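Side-chain contacts in protein Amuc_1100 (Akkermansia muciniphila, PDB 6KNY), which is of unknown molecular function but is probably anchored in the membrane by a transmembrane helix: residues Leu60-Leu65 / Gln197-Thr202; Lys133-Glu136 / Lys141-Lys144. All coordinates share one frame; numbering follows the deposited sequence.

Contact 1. Residues Leu60-Leu65 / Gln197-Thr202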
# COMPACT_ATOMS: atom_id res chain seq x y z
N LEU A 60 11.70 -7.99 7.90
CA LEU A 60 12.12 -7.21 9.06
C LEU A 60 12.81 -5.91 8.65
O LEU A 60 12.53 -4.86 9.23
CB LEU A 60 13.06 -8.03 9.96
CG LEU A 60 12.51 -9.36 10.49
CD1 LEU A 60 13.50 -9.98 11.50
CD2 LEU A 60 11.09 -9.22 11.10
N ALA A 61 13.67 -5.97 7.63
CA ALA A 61 14.58 -4.85 7.35
C ALA A 61 13.83 -3.60 6.92
O ALA A 61 14.18 -2.48 7.33
CB ALA A 61 15.61 -5.24 6.29
N SER A 62 12.79 -3.77 6.10
CA SER A 62 12.06 -2.61 5.60
C SER A 62 11.26 -1.89 6.67
O SER A 62 10.82 -0.76 6.42
CB SER A 62 11.15 -3.05 4.44
OG SER A 62 10.02 -3.76 4.91
N SER A 63 11.06 -2.48 7.86
CA SER A 63 10.35 -1.79 8.94
C SER A 63 11.19 -0.78 9.72
O SER A 63 10.62 -0.02 10.53
CB SER A 63 9.74 -2.78 9.96
OG SER A 63 8.65 -3.51 9.38
N ALA A 64 12.52 -0.73 9.52
CA ALA A 64 13.31 0.29 10.20
C ALA A 64 12.81 1.67 9.79
O ALA A 64 12.83 2.02 8.60
CB ALA A 64 14.79 0.14 9.88
N LEU A 65 12.38 2.46 10.77
CA LEU A 65 11.92 3.82 10.55
C LEU A 65 13.11 4.78 10.58
O LEU A 65 13.94 4.73 11.51
CB LEU A 65 10.90 4.22 11.61
CG LEU A 65 9.64 3.32 11.68
CD1 LEU A 65 8.62 3.79 12.71
CD2 LEU A 65 8.97 3.17 10.32
N GLN A 197 7.84 -9.12 -1.56
CA GLN A 197 9.15 -9.57 -1.13
C GLN A 197 9.62 -8.88 0.14
O GLN A 197 10.14 -9.53 1.06
CB GLN A 197 10.16 -9.32 -2.26
CG GLN A 197 9.58 -9.44 -3.70
CD GLN A 197 8.63 -8.29 -4.11
OE1 GLN A 197 8.84 -7.12 -3.78
NE2 GLN A 197 7.57 -8.64 -4.84
N ASP A 198 9.41 -7.56 0.22
CA ASP A 198 9.99 -6.73 1.26
C ASP A 198 8.98 -6.22 2.26
O ASP A 198 9.38 -5.67 3.29
CB ASP A 198 10.68 -5.51 0.62
CG ASP A 198 11.94 -5.86 -0.15
OD1 ASP A 198 12.58 -6.90 0.14
OD2 ASP A 198 12.29 -5.09 -1.08
N TYR A 199 7.69 -6.36 1.97
CA TYR A 199 6.63 -5.81 2.80
C TYR A 199 5.57 -6.88 2.99
O TYR A 199 5.19 -7.55 2.02
CB TYR A 199 6.02 -4.56 2.16
CG TYR A 199 6.99 -3.39 2.05
CD1 TYR A 199 7.25 -2.58 3.15
CD2 TYR A 199 7.62 -3.09 0.85
CE1 TYR A 199 8.11 -1.50 3.04
CE2 TYR A 199 8.49 -2.02 0.73
CZ TYR A 199 8.74 -1.23 1.84
OH TYR A 199 9.60 -0.16 1.73
N LEU A 200 5.08 -7.04 4.22
CA LEU A 200 4.10 -8.07 4.55
C LEU A 200 2.70 -7.45 4.63
O LEU A 200 2.39 -6.72 5.58
CB LEU A 200 4.46 -8.76 5.86
CG LEU A 200 3.50 -9.83 6.41
CD1 LEU A 200 3.29 -10.96 5.41
CD2 LEU A 200 4.07 -10.39 7.75
N PHE A 201 1.87 -7.73 3.63
CA PHE A 201 0.45 -7.36 3.65
C PHE A 201 -0.35 -8.62 3.95
O PHE A 201 -0.18 -9.64 3.28
CB PHE A 201 -0.02 -6.79 2.31
CG PHE A 201 0.50 -5.41 2.01
CD1 PHE A 201 -0.21 -4.29 2.41
CD2 PHE A 201 1.69 -5.24 1.28
CE1 PHE A 201 0.26 -3.01 2.11
CE2 PHE A 201 2.15 -3.97 0.99
CZ PHE A 201 1.44 -2.85 1.39
N THR A 202 -1.20 -8.54 4.96
CA THR A 202 -2.03 -9.69 5.30
C THR A 202 -3.48 -9.34 4.96
O THR A 202 -3.87 -8.17 4.98
CB THR A 202 -1.84 -10.08 6.77
OG1 THR A 202 -2.49 -11.35 7.00
CG2 THR A 202 -2.44 -9.02 7.69
O HOH W 1 10.99 0.83 4.19
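Ser-62 is the one residue of 60-65 that touches 197-202, and it meets both Asp-198 and Tyr-199. Its hydroxyl donates a short hydrogen bond to the backbone carbonyl of Asp-198, with OG 2.6 Å from O. The bond is fairly direct: the C=O...OG angle is 159°, and OG is tilted 21° from the carbonyl plane. The chi1 of 75° puts OG between the backbone N and the carbonyl carbon of its own residue, and from there it reaches the Asp-198 oxygen. The same side chain lies against the Tyr-199 ring. Ser-62 OG is 3.5 Å from Tyr-199 CD1. Ser-62 CB is 3.7 Å from Tyr-199 CE1. The approach of the hydroxyl is oblique to the ring.

The two segments come from different parts of the fold. Residues 60-65 form a turn between helices 51-55 and 70-91. Residues 197-202 complete the crossing from helix 183-194 into strand 201-210, at the outer edge of the sheet. Strands 170-181 and 201-210 run parallel with 265-276 between them, so this crossing is part of a split beta-alpha-beta unit. The Tyr-199 side chain also touches Lys-125 and Ala-126 of helix 117-134.

Beyond the tight serine the contact is looser. A water donates to Ser-62 O at 2.7 Å and pairs with Tyr-199 OH at 3.0 Å, so backbone and phenol meet through solvent. A leucine in place of Tyr-199 would probably leave this water without its phenol partner and open a gap beside Ser-62 CB. On the exposed side, the nearest approach of the Asp-198 side chain is its CB to CB of Ser-62, 4.6 Å.

Contact 2. Residues Lys133-Glu136 / Lys141-Lys144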
# COMPACT_ATOMS: atom_id res chain seq x y z
N LYS A 133 3.29 -2.94 -8.26
CA LYS A 133 3.17 -4.33 -8.71
C LYS A 133 1.78 -4.63 -9.28
O LYS A 133 1.66 -5.35 -10.28
CB LYS A 133 3.51 -5.29 -7.56
N LEU A 134 0.72 -4.06 -8.69
CA LEU A 134 -0.63 -4.29 -9.23
C LEU A 134 -0.78 -3.69 -10.62
O LEU A 134 -1.50 -4.25 -11.47
CB LEU A 134 -1.68 -3.69 -8.30
CG LEU A 134 -1.86 -4.27 -6.89
CD1 LEU A 134 -2.83 -3.40 -6.09
CD2 LEU A 134 -2.34 -5.71 -6.92
N ALA A 135 -0.13 -2.56 -10.88
CA ALA A 135 -0.21 -1.91 -12.18
C ALA A 135 0.40 -2.76 -13.29
O ALA A 135 0.15 -2.49 -14.47
CB ALA A 135 0.48 -0.54 -12.13
N GLU A 136 1.16 -3.78 -12.92
CA GLU A 136 1.81 -4.69 -13.86
C GLU A 136 0.98 -5.93 -14.15
O GLU A 136 1.45 -6.81 -14.87
CB GLU A 136 3.18 -5.11 -13.31
CG GLU A 136 4.16 -3.96 -13.13
CD GLU A 136 5.38 -4.34 -12.29
OE1 GLU A 136 5.49 -5.51 -11.88
OE2 GLU A 136 6.24 -3.45 -12.05
N LYS A 141 -8.79 -0.83 -14.21
CA LYS A 141 -9.02 0.38 -13.42
C LYS A 141 -8.56 0.16 -11.99
O LYS A 141 -8.75 -0.93 -11.43
CB LYS A 141 -10.50 0.80 -13.38
CG LYS A 141 -11.32 0.45 -14.60
CD LYS A 141 -12.71 1.05 -14.52
CE LYS A 141 -13.48 0.75 -15.79
NZ LYS A 141 -14.87 1.26 -15.75
N PHE A 142 -7.97 1.19 -11.41
CA PHE A 142 -7.86 1.35 -9.96
C PHE A 142 -9.04 2.20 -9.52
O PHE A 142 -9.24 3.31 -10.03
CB PHE A 142 -6.55 2.03 -9.56
CG PHE A 142 -5.33 1.16 -9.73
CD1 PHE A 142 -5.11 0.08 -8.90
CD2 PHE A 142 -4.38 1.46 -10.70
CE1 PHE A 142 -3.97 -0.72 -9.05
CE2 PHE A 142 -3.24 0.68 -10.86
CZ PHE A 142 -3.03 -0.41 -10.03
N ILE A 143 -9.84 1.68 -8.60
CA ILE A 143 -11.07 2.35 -8.18
C ILE A 143 -10.85 3.15 -6.90
O ILE A 143 -11.36 4.26 -6.77
CB ILE A 143 -12.20 1.31 -8.02
CG1 ILE A 143 -12.51 0.65 -9.36
CG2 ILE A 143 -13.47 1.96 -7.42
CD1 ILE A 143 -13.45 -0.55 -9.27
N LYS A 144 -10.09 2.60 -5.96
CA LYS A 144 -9.86 3.34 -4.72
C LYS A 144 -8.64 2.76 -4.01
O LYS A 144 -8.37 1.56 -4.09
CB LYS A 144 -11.11 3.32 -3.83
CG LYS A 144 -11.26 2.19 -2.84
CD LYS A 144 -12.51 2.46 -1.96
CE LYS A 144 -12.77 1.37 -0.91
NZ LYS A 144 -14.20 1.31 -0.41
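The contact lies where the helix of a beta-alpha-beta crossover returns to the sheet. The crossover runs from strand 94-95 through helix 117-134 to strand 141-146, which lies next to 94-95 and parallel to it. Residues 133-136, at the C-terminal side of helix 117-134, pack against the start of strand 141-146. Phe-142 points from the strand toward them and meets Leu-134 and Ala-135 with the edge of its ring. CE1 of Phe-142 lies 3.8 Å from CB of Leu-134. The ring tip, CZ of Phe-142, is 3.7 Å from the backbone N of Ala-135, and this N too sits at the ring edge, near its plane. The Ala-135 methyl covers the other corner, with CB 4.1 Å from CE2 of Phe-142. The tip is thus set against two consecutive residues, Leu-134 and Ala-135.

With CG of Leu-134 anti to the carbonyl carbon, beside the backbone N (chi1 -65°), its CD1 is left 4.2 Å from CE1 of Phe-142, so CB makes the closer touch. Leu-134 also touches Ala-189 and Ile-193 of helix 183-194, and the Phe-142 side chain also touches Cys-88 of helix 70-91 and Ile-93. Just beyond the phenylalanine the strand has a classic beta bulge, where Ile-143 and Lys-144 both face Ala-178 of strand 170-181.

All three touching residues are buried. What holds the two segments together here is van der Waals contact of ring C-H groups with aliphatic carbon and one backbone nitrogen, so the fit rests on shape and burial, with no directed polar bond between the two segments.

In the fold
Contacts 1 and 2, a surface contact and a buried contact, lie on opposite sides of the chain's centre, each with its own centre about 11 Å from it. Their centres are 21 Å apart. Their nearest atoms are about 6 Å apart, so they do not touch. Both reach the same sheet. In sequence, contact 2 is local, with its segments joined by a short loop, and falls within the 131 residues that separate the segments of contact 1. Helix 117-134 links them: its C-terminal part leads into the 133-136 side of contact 2, and Lys-125 and Ala-126, earlier in it, touch Tyr-199 of contact 1.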